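Local coordinates for CELL WALL surface anchor family protein (PDB 3ZGH) that probably binds keratin 10 on host cells through this basic MSCRAMM-type adhesin domain of a pneumococcal serine-rich repeat surface protein, at residues D38-V43 and I184-G189; Y62-V67 and P174-T179. One frame throughout, in Å; residues are numbered along the deposited sequence.

Interaction 1 of 2, residues D38-V43 and I184-G189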
ATOM      1  N   ASP A  38      -3.447  12.461  -8.737  1.00 30.50           N
ATOM      2  CA  ASP A  38      -3.105  13.499  -7.747  1.00 31.56           C
ATOM      3  C   ASP A  38      -3.796  14.795  -8.170  1.00 34.72           C
ATOM      4  O   ASP A  38      -3.433  15.358  -9.197  1.00 35.54           O
ATOM      5  CB  ASP A  38      -1.585  13.674  -7.681  1.00 30.86           C
ATOM      6  CG  ASP A  38      -1.141  14.784  -6.739  1.00 32.29           C
ATOM      7  OD1 ASP A  38      -1.691  15.925  -6.804  1.00 33.51           O
ATOM      8  OD2 ASP A  38      -0.225  14.503  -5.922  1.00 32.13           O
ATOM      9  N   SER A  39      -4.794  15.234  -7.385  1.00 37.60           N
ATOM     10  CA  SER A  39      -5.640  16.430  -7.653  1.00 42.60           C
ATOM     11  C   SER A  39      -4.883  17.743  -7.718  1.00 42.56           C
ATOM     12  O   SER A  39      -5.344  18.717  -8.331  1.00 44.32           O
ATOM     13  CB  SER A  39      -6.612  16.674  -6.488  1.00 48.63           C
ATOM     14  OG  SER A  39      -7.452  15.595  -6.206  1.00 53.64           O
ATOM     15  N   VAL A  40      -3.768  17.811  -7.005  1.00 41.67           N
ATOM     16  CA  VAL A  40      -3.052  19.066  -6.897  1.00 41.87           C
ATOM     17  C   VAL A  40      -2.188  19.274  -8.121  1.00 40.70           C
ATOM     18  O   VAL A  40      -2.169  20.357  -8.686  1.00 43.27           O
ATOM     19  CB  VAL A  40      -2.182  19.116  -5.621  1.00 43.16           C
ATOM     20  CG1 VAL A  40      -1.382  20.433  -5.557  1.00 43.62           C
ATOM     21  CG2 VAL A  40      -3.061  18.966  -4.389  1.00 45.29           C
ATOM     22  N   TYR A  41      -1.454  18.250  -8.517  1.00 36.61           N
ATOM     23  CA  TYR A  41      -0.517  18.387  -9.626  1.00 38.17           C
ATOM     24  C   TYR A  41      -1.076  17.827 -10.948  1.00 40.30           C
ATOM     25  O   TYR A  41      -0.445  17.959 -11.986  1.00 41.84           O
ATOM     26  CB  TYR A  41       0.846  17.757  -9.250  1.00 37.44           C
ATOM     27  CG  TYR A  41       1.533  18.585  -8.178  1.00 38.57           C
ATOM     28  CD1 TYR A  41       2.119  19.802  -8.495  1.00 42.77           C
ATOM     29  CD2 TYR A  41       1.516  18.192  -6.846  1.00 36.59           C
ATOM     30  CE1 TYR A  41       2.717  20.601  -7.500  1.00 43.50           C
ATOM     31  CE2 TYR A  41       2.121  18.978  -5.845  1.00 37.71           C
ATOM     32  CZ  TYR A  41       2.705  20.175  -6.186  1.00 41.09           C
ATOM     33  OH  TYR A  41       3.280  20.933  -5.197  1.00 42.30           O
ATOM     34  N   ARG A  42      -2.259  17.210 -10.891  1.00 37.94           N
ATOM     35  CA  ARG A  42      -2.951  16.687 -12.084  1.00 36.51           C
ATOM     36  C   ARG A  42      -2.036  15.736 -12.842  1.00 34.91           C
ATOM     37  O   ARG A  42      -1.808  15.875 -14.051  1.00 37.30           O
ATOM     38  CB  ARG A  42      -3.440  17.835 -12.970  1.00 39.82           C
ATOM     39  CG  ARG A  42      -4.308  18.827 -12.202  1.00 50.79           C
ATOM     40  CD  ARG A  42      -5.053  19.822 -13.098  1.00 67.03           C
ATOM     41  NE  ARG A  42      -6.459  19.906 -12.703  1.00 81.41           N
ATOM     42  CZ  ARG A  42      -7.491  19.473 -13.427  1.00 92.12           C
ATOM     43  NH1 ARG A  42      -7.316  18.938 -14.631  1.00 95.43           N
ATOM     44  NH2 ARG A  42      -8.723  19.596 -12.948  1.00 96.80           N
ATOM     45  N   VAL A  43      -1.499  14.764 -12.107  1.00 32.53           N
ATOM     46  CA  VAL A  43      -0.636  13.758 -12.683  1.00 31.56           C
ATOM     47  C   VAL A  43      -1.120  12.433 -12.128  1.00 31.87           C
ATOM     48  O   VAL A  43      -1.812  12.406 -11.104  1.00 33.12           O
ATOM     49  CB  VAL A  43       0.849  13.973 -12.275  1.00 38.54           C
ATOM     50  CG1 VAL A  43       1.426  15.231 -12.913  1.00 40.85           C
ATOM     51  CG2 VAL A  43       0.996  14.037 -10.745  1.00 36.16           C
ATOM     52  N   ILE A 184      -9.681  13.264   0.792  1.00 58.36           N
ATOM     53  CA  ILE A 184      -9.672  13.105  -0.658  1.00 49.34           C
ATOM     54  C   ILE A 184      -8.645  12.021  -1.024  1.00 41.05           C
ATOM     55  O   ILE A 184      -7.432  12.279  -1.083  1.00 39.59           O
ATOM     56  CB  ILE A 184      -9.302  14.427  -1.380  1.00 59.05           C
ATOM     57  CG1 ILE A 184     -10.224  15.585  -0.950  1.00 67.56           C
ATOM     58  CG2 ILE A 184      -9.335  14.252  -2.891  1.00 54.21           C
ATOM     59  CD1 ILE A 184     -11.703  15.326  -1.121  1.00 73.18           C
ATOM     60  N   ASN A 185      -9.138  10.805  -1.237  1.00 37.99           N
ATOM     61  CA  ASN A 185      -8.304   9.700  -1.684  1.00 35.14           C
ATOM     62  C   ASN A 185      -8.065   9.819  -3.180  1.00 34.80           C
ATOM     63  O   ASN A 185      -9.019   9.801  -3.969  1.00 36.66           O
ATOM     64  CB  ASN A 185      -9.001   8.374  -1.369  1.00 35.96           C
ATOM     65  CG  ASN A 185      -8.189   7.184  -1.768  1.00 36.63           C
ATOM     66  OD1 ASN A 185      -7.072   7.310  -2.282  1.00 34.96           O
ATOM     67  ND2 ASN A 185      -8.732   5.997  -1.511  1.00 39.03           N
ATOM     68  N   TYR A 186      -6.802   9.919  -3.568  1.00 33.35           N
ATOM     69  CA  TYR A 186      -6.412  10.038  -4.972  1.00 32.44           C
ATOM     70  C   TYR A 186      -6.767   8.792  -5.838  1.00 31.74           C
ATOM     71  O   TYR A 186      -6.877   8.902  -7.054  1.00 30.66           O
ATOM     72  CB  TYR A 186      -4.911  10.300  -5.050  1.00 30.02           C
ATOM     73  CG  TYR A 186      -4.485  11.697  -4.570  1.00 29.80           C
ATOM     74  CD1 TYR A 186      -5.390  12.743  -4.502  1.00 30.70           C
ATOM     75  CD2 TYR A 186      -3.164  11.949  -4.190  1.00 28.44           C
ATOM     76  CE1 TYR A 186      -5.000  13.998  -4.096  1.00 33.93           C
ATOM     77  CE2 TYR A 186      -2.761  13.208  -3.793  1.00 29.63           C
ATOM     78  CZ  TYR A 186      -3.673  14.226  -3.739  1.00 33.42           C
ATOM     79  OH  TYR A 186      -3.280  15.497  -3.331  1.00 34.79           O
ATOM     80  N   PHE A 187      -6.922   7.630  -5.200  1.00 31.15           N
ATOM     81  CA  PHE A 187      -7.370   6.414  -5.888  1.00 31.59           C
ATOM     82  C   PHE A 187      -8.897   6.263  -5.898  1.00 37.03           C
ATOM     83  O   PHE A 187      -9.421   5.259  -6.394  1.00 40.28           O
ATOM     84  CB  PHE A 187      -6.757   5.188  -5.215  1.00 29.57           C
ATOM     85  CG  PHE A 187      -5.279   5.165  -5.275  1.00 28.71           C
ATOM     86  CD1 PHE A 187      -4.627   5.030  -6.502  1.00 28.44           C
ATOM     87  CD2 PHE A 187      -4.526   5.285  -4.114  1.00 27.36           C
ATOM     88  CE1 PHE A 187      -3.239   5.017  -6.571  1.00 27.26           C
ATOM     89  CE2 PHE A 187      -3.147   5.253  -4.170  1.00 25.27           C
ATOM     90  CZ  PHE A 187      -2.492   5.140  -5.395  1.00 26.62           C
ATOM     91  N   ASN A 188      -9.576   7.220  -5.279  1.00 41.33           N
ATOM     92  CA  ASN A 188     -11.044   7.292  -5.212  1.00 56.69           C
ATOM     93  C   ASN A 188     -11.801   5.978  -5.051  1.00 66.98           C
ATOM     94  O   ASN A 188     -12.756   5.721  -5.798  1.00 69.62           O
ATOM     95  CB  ASN A 188     -11.596   8.016  -6.434  1.00 65.18           C
ATOM     96  CG  ASN A 188     -13.013   8.545  -6.201  1.00 75.68           C
ATOM     97  OD1 ASN A 188     -13.521   8.509  -5.075  1.00 80.74           O
ATOM     98  ND2 ASN A 188     -13.651   9.038  -7.267  1.00 81.04           N
ATOM     99  N   GLY A 189     -11.384   5.169  -4.072  1.00 79.10           N
ATOM    100  CA  GLY A 189     -12.017   3.895  -3.748  1.00 82.41           C
ATOM    101  C   GLY A 189     -12.108   2.871  -4.872  1.00 83.79           C
ATOM    102  O   GLY A 189     -12.731   1.822  -4.695  1.00 86.23           O
TER
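The ring of Tyr186 lies against the backbone and carboxylate of Asp38, where the hairpin joining strands 28-38 and 43-53 turns back. Asp38 CA sits over the middle of one ring face, 3.8 Å from the Tyr186 centroid and 6° off its normal, a CH-pi contact. The carboxylate runs beside the ring and points the same way, with the two planes 32° apart. Its OD2 comes to 3.6 Å from Tyr186 CE2. CG of Asp38 is anti to the backbone N (chi1 177°), which carries the acid along the ring toward the phenol end. Ser39 follows the other long side of the ring, its OG 3.6 Å from Tyr186 CE1. Val40 CG2 touches the phenol oxygen of Tyr186. Ile184 CG2 touches Ser39 OG at 4.0 Å.

Both oxygens of the acid are bonded. OD2 is hydrogen-bonded to the hydroxyls of Tyr84 and Tyr66, and Tyr84 also bonds to Tyr186 OH. This network fixes the polar ends of both buried side chains. On the other segment, a type I turn from Asn185 to Asn188 presents the ring. Arg42 and Val43 opposite Asp38 form a G1 beta bulge. Asp38 OD1 completes an Asx motif, accepting from Val40 N at 2.8 Å and, on a straighter line, from Tyr41 N at 2.9 Å.

Interaction 2 of 2, residues Y62-V67 and P174-T179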
ATOM      1  N   TYR A  62       3.082  -2.928   0.083  1.00 24.56           N
ATOM      2  CA  TYR A  62       2.240  -1.923  -0.533  1.00 23.31           C
ATOM      3  C   TYR A  62       3.014  -0.636  -0.753  1.00 21.65           C
ATOM      4  O   TYR A  62       3.508  -0.057   0.207  1.00 25.30           O
ATOM      5  CB  TYR A  62       1.085  -1.674   0.437  1.00 23.81           C
ATOM      6  CG  TYR A  62       0.260  -0.432   0.196  1.00 25.28           C
ATOM      7  CD1 TYR A  62      -0.319  -0.178  -1.032  1.00 26.52           C
ATOM      8  CD2 TYR A  62       0.006   0.462   1.243  1.00 27.62           C
ATOM      9  CE1 TYR A  62      -1.105   0.961  -1.228  1.00 29.49           C
ATOM     10  CE2 TYR A  62      -0.757   1.568   1.060  1.00 28.29           C
ATOM     11  CZ  TYR A  62      -1.307   1.817  -0.165  1.00 29.75           C
ATOM     12  OH  TYR A  62      -2.079   2.936  -0.286  1.00 32.36           O
ATOM     13  N   THR A  63       3.091  -0.173  -1.993  1.00 22.35           N
ATOM     14  CA  THR A  63       3.907   0.984  -2.351  1.00 23.45           C
ATOM     15  C   THR A  63       3.039   1.989  -3.092  1.00 23.96           C
ATOM     16  O   THR A  63       2.303   1.606  -3.998  1.00 27.36           O
ATOM     17  CB  THR A  63       5.083   0.600  -3.274  1.00 24.08           C
ATOM     18  OG1 THR A  63       5.942  -0.302  -2.599  1.00 26.51           O
ATOM     19  CG2 THR A  63       5.918   1.834  -3.693  1.00 22.48           C
ATOM     20  N   VAL A  64       3.121   3.255  -2.700  1.00 22.84           N
ATOM     21  CA  VAL A  64       2.499   4.336  -3.453  1.00 22.23           C
ATOM     22  C   VAL A  64       3.624   5.172  -4.047  1.00 22.15           C
ATOM     23  O   VAL A  64       4.596   5.471  -3.362  1.00 23.61           O
ATOM     24  CB  VAL A  64       1.608   5.180  -2.527  1.00 24.25           C
ATOM     25  CG1 VAL A  64       1.220   6.531  -3.185  1.00 27.69           C
ATOM     26  CG2 VAL A  64       0.368   4.382  -2.155  1.00 25.89           C
ATOM     27  N   THR A  65       3.519   5.527  -5.322  1.00 24.23           N
ATOM     28  CA  THR A  65       4.612   6.185  -6.014  1.00 24.54           C
ATOM     29  C   THR A  65       4.118   6.915  -7.259  1.00 25.19           C
ATOM     30  O   THR A  65       3.065   6.565  -7.817  1.00 25.11           O
ATOM     31  CB  THR A  65       5.683   5.143  -6.440  1.00 25.06           C
ATOM     32  OG1 THR A  65       6.708   5.784  -7.206  1.00 25.76           O
ATOM     33  CG2 THR A  65       5.081   3.985  -7.256  1.00 23.35           C
ATOM     34  N   TYR A  66       4.891   7.910  -7.706  1.00 23.94           N
ATOM     35  CA  TYR A  66       4.601   8.579  -8.955  1.00 25.08           C
ATOM     36  C   TYR A  66       5.262   7.906 -10.146  1.00 27.02           C
ATOM     37  O   TYR A  66       5.075   8.349 -11.282  1.00 27.13           O
ATOM     38  CB  TYR A  66       4.984  10.073  -8.883  1.00 26.10           C
ATOM     39  CG  TYR A  66       4.101  10.814  -7.908  1.00 27.80           C
ATOM     40  CD1 TYR A  66       2.919  11.442  -8.340  1.00 28.01           C
ATOM     41  CD2 TYR A  66       4.416  10.852  -6.541  1.00 28.89           C
ATOM     42  CE1 TYR A  66       2.103  12.087  -7.443  1.00 27.71           C
ATOM     43  CE2 TYR A  66       3.609  11.485  -5.648  1.00 28.35           C
ATOM     44  CZ  TYR A  66       2.454  12.105  -6.095  1.00 28.57           C
ATOM     45  OH  TYR A  66       1.669  12.771  -5.182  1.00 29.58           O
ATOM     46  N   VAL A  67       6.016   6.832  -9.898  1.00 27.20           N
ATOM     47  CA  VAL A  67       6.641   6.054 -10.972  1.00 26.67           C
ATOM     48  C   VAL A  67       5.644   5.002 -11.487  1.00 26.15           C
ATOM     49  O   VAL A  67       5.106   4.206 -10.713  1.00 25.64           O
ATOM     50  CB  VAL A  67       7.919   5.317 -10.468  1.00 26.85           C
ATOM     51  CG1 VAL A  67       8.557   4.442 -11.593  1.00 29.25           C
ATOM     52  CG2 VAL A  67       8.954   6.333  -9.943  1.00 25.96           C
ATOM     53  N   PRO A 174      -6.558   0.673  -1.765  1.00 32.57           N
ATOM     54  CA  PRO A 174      -5.442   1.630  -1.733  1.00 30.26           C
ATOM     55  C   PRO A 174      -5.894   3.029  -1.375  1.00 28.68           C
ATOM     56  O   PRO A 174      -7.055   3.382  -1.562  1.00 30.55           O
ATOM     57  CB  PRO A 174      -4.897   1.588  -3.168  1.00 33.43           C
ATOM     58  CG  PRO A 174      -6.071   1.189  -3.987  1.00 38.09           C
ATOM     59  CD  PRO A 174      -6.845   0.199  -3.129  1.00 36.73           C
ATOM     60  N   TYR A 175      -4.959   3.824  -0.885  1.00 26.32           N
ATOM     61  CA  TYR A 175      -5.260   5.152  -0.423  1.00 28.05           C
ATOM     62  C   TYR A 175      -4.020   6.023  -0.605  1.00 27.93           C
ATOM     63  O   TYR A 175      -2.905   5.600  -0.335  1.00 28.24           O
ATOM     64  CB  TYR A 175      -5.665   5.105   1.048  1.00 31.21           C
ATOM     65  CG  TYR A 175      -5.961   6.474   1.646  1.00 37.38           C
ATOM     66  CD1 TYR A 175      -7.250   6.982   1.692  1.00 41.28           C
ATOM     67  CD2 TYR A 175      -4.938   7.252   2.153  1.00 39.55           C
ATOM     68  CE1 TYR A 175      -7.503   8.267   2.251  1.00 46.42           C
ATOM     69  CE2 TYR A 175      -5.173   8.505   2.701  1.00 44.49           C
ATOM     70  CZ  TYR A 175      -6.446   9.011   2.749  1.00 48.20           C
ATOM     71  OH  TYR A 175      -6.625  10.267   3.316  1.00 52.92           O
ATOM     72  N   ALA A 176      -4.226   7.247  -1.061  1.00 28.27           N
ATOM     73  CA  ALA A 176      -3.171   8.237  -1.065  1.00 27.88           C
ATOM     74  C   ALA A 176      -3.865   9.570  -0.953  1.00 30.60           C
ATOM     75  O   ALA A 176      -4.906   9.782  -1.563  1.00 32.39           O
ATOM     76  CB  ALA A 176      -2.370   8.152  -2.343  1.00 25.43           C
ATOM     77  N   ALA A 177      -3.326  10.461  -0.130  1.00 31.01           N
ATOM     78  CA  ALA A 177      -3.908  11.776   0.029  1.00 31.42           C
ATOM     79  C   ALA A 177      -2.825  12.756   0.446  1.00 31.70           C
ATOM     80  O   ALA A 177      -1.864  12.377   1.120  1.00 31.55           O
ATOM     81  CB  ALA A 177      -4.998  11.743   1.080  1.00 32.93           C
ATOM     82  N   ARG A 178      -2.997  14.034   0.099  1.00 33.68           N
ATOM     83  CA  ARG A 178      -2.048  15.031   0.557  1.00 34.97           C
ATOM     84  C   ARG A 178      -2.332  15.213   2.027  1.00 35.59           C
ATOM     85  O   ARG A 178      -3.490  15.045   2.471  1.00 36.37           O
ATOM     86  CB  ARG A 178      -2.181  16.327  -0.223  1.00 39.34           C
ATOM     87  CG  ARG A 178      -3.548  16.996  -0.168  1.00 47.09           C
ATOM     88  CD  ARG A 178      -3.515  18.269  -1.011  1.00 54.84           C
ATOM     89  NE  ARG A 178      -4.845  18.720  -1.417  1.00 63.95           N
ATOM     90  CZ  ARG A 178      -5.490  19.764  -0.910  1.00 72.28           C
ATOM     91  NH1 ARG A 178      -4.955  20.516   0.053  1.00 70.53           N
ATOM     92  NH2 ARG A 178      -6.694  20.058  -1.376  1.00 81.11           N
ATOM     93  N   THR A 179      -1.299  15.572   2.795  1.00 37.25           N
ATOM     94  CA  THR A 179      -1.386  15.478   4.253  1.00 37.84           C
ATOM     95  C   THR A 179      -2.340  16.492   4.863  1.00 42.01           C
ATOM     96  O   THR A 179      -2.844  16.262   5.952  1.00 47.16           O
ATOM     97  CB  THR A 179      -0.001  15.611   4.917  1.00 36.17           C
ATOM     98  OG1 THR A 179       0.626  16.794   4.434  1.00 35.78           O
ATOM     99  CG2 THR A 179       0.875  14.407   4.565  1.00 35.63           C
TER
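Tyr62 reaches from strand 57-65 to the backbone of 174-179 with its hydroxyl. Tyr175 N donates to Tyr62 OH at 3.1 Å on a nearly straight line (167°). Tyr175 O lies 2.8 Å from the same OH, near the plane of the Tyr62 ring and at its edge. With chi1 at 165° the Tyr62 ring stretches away from its own backbone N and carries the hydroxyl across. Asn88 O is also hydrogen-bonded to Tyr62 OH, which fixes this end of the ring further.

This polar end is the tight part. The rest is looser and mostly apolar. Val64 CG1 meets Ala176 CB at 4.0 Å, and Pro174 CB lies 4.3 Å from Tyr62 CE1. Val64 CG2 stands 3.9 Å from Tyr175 O. All five touching residues are buried. Beyond the contact, at the partly exposed end of 174-179, the Arg178 side chain leads away from 62-67 and forms a salt bridge with Asp180. Tyr62 and Val64 face the same side. Phe172 meets the Tyr62 ring edge-to-face, and Ile45 and Ile86 touch Val64. The arrangement is a face of the seven-stranded sheet covered by the chain leading into strand 177-178, part of this MSCRAMM-type fold.

From the N terminus, the chain runs through strand 28-38 into the hairpin turn at 38-43, then along strand 43-53 to strand 57-65 and residues 62-67. More than a hundred residues later it returns at 174-179, where interaction 2 closes its loop. It then continues to 184-189, where interaction 1 closes the larger one. Interaction 2 is therefore nested inside interaction 1. Their centres are 9 Å apart. A side-chain bond joins them, as does a probable hydrogen bond between Tyr186 N and Ala176 O. Together they tie the hairpin 28-38/43-53 and strand 57-65 of the seven-stranded sheet to the chain before and after strand 177-178 of the three-stranded sheet.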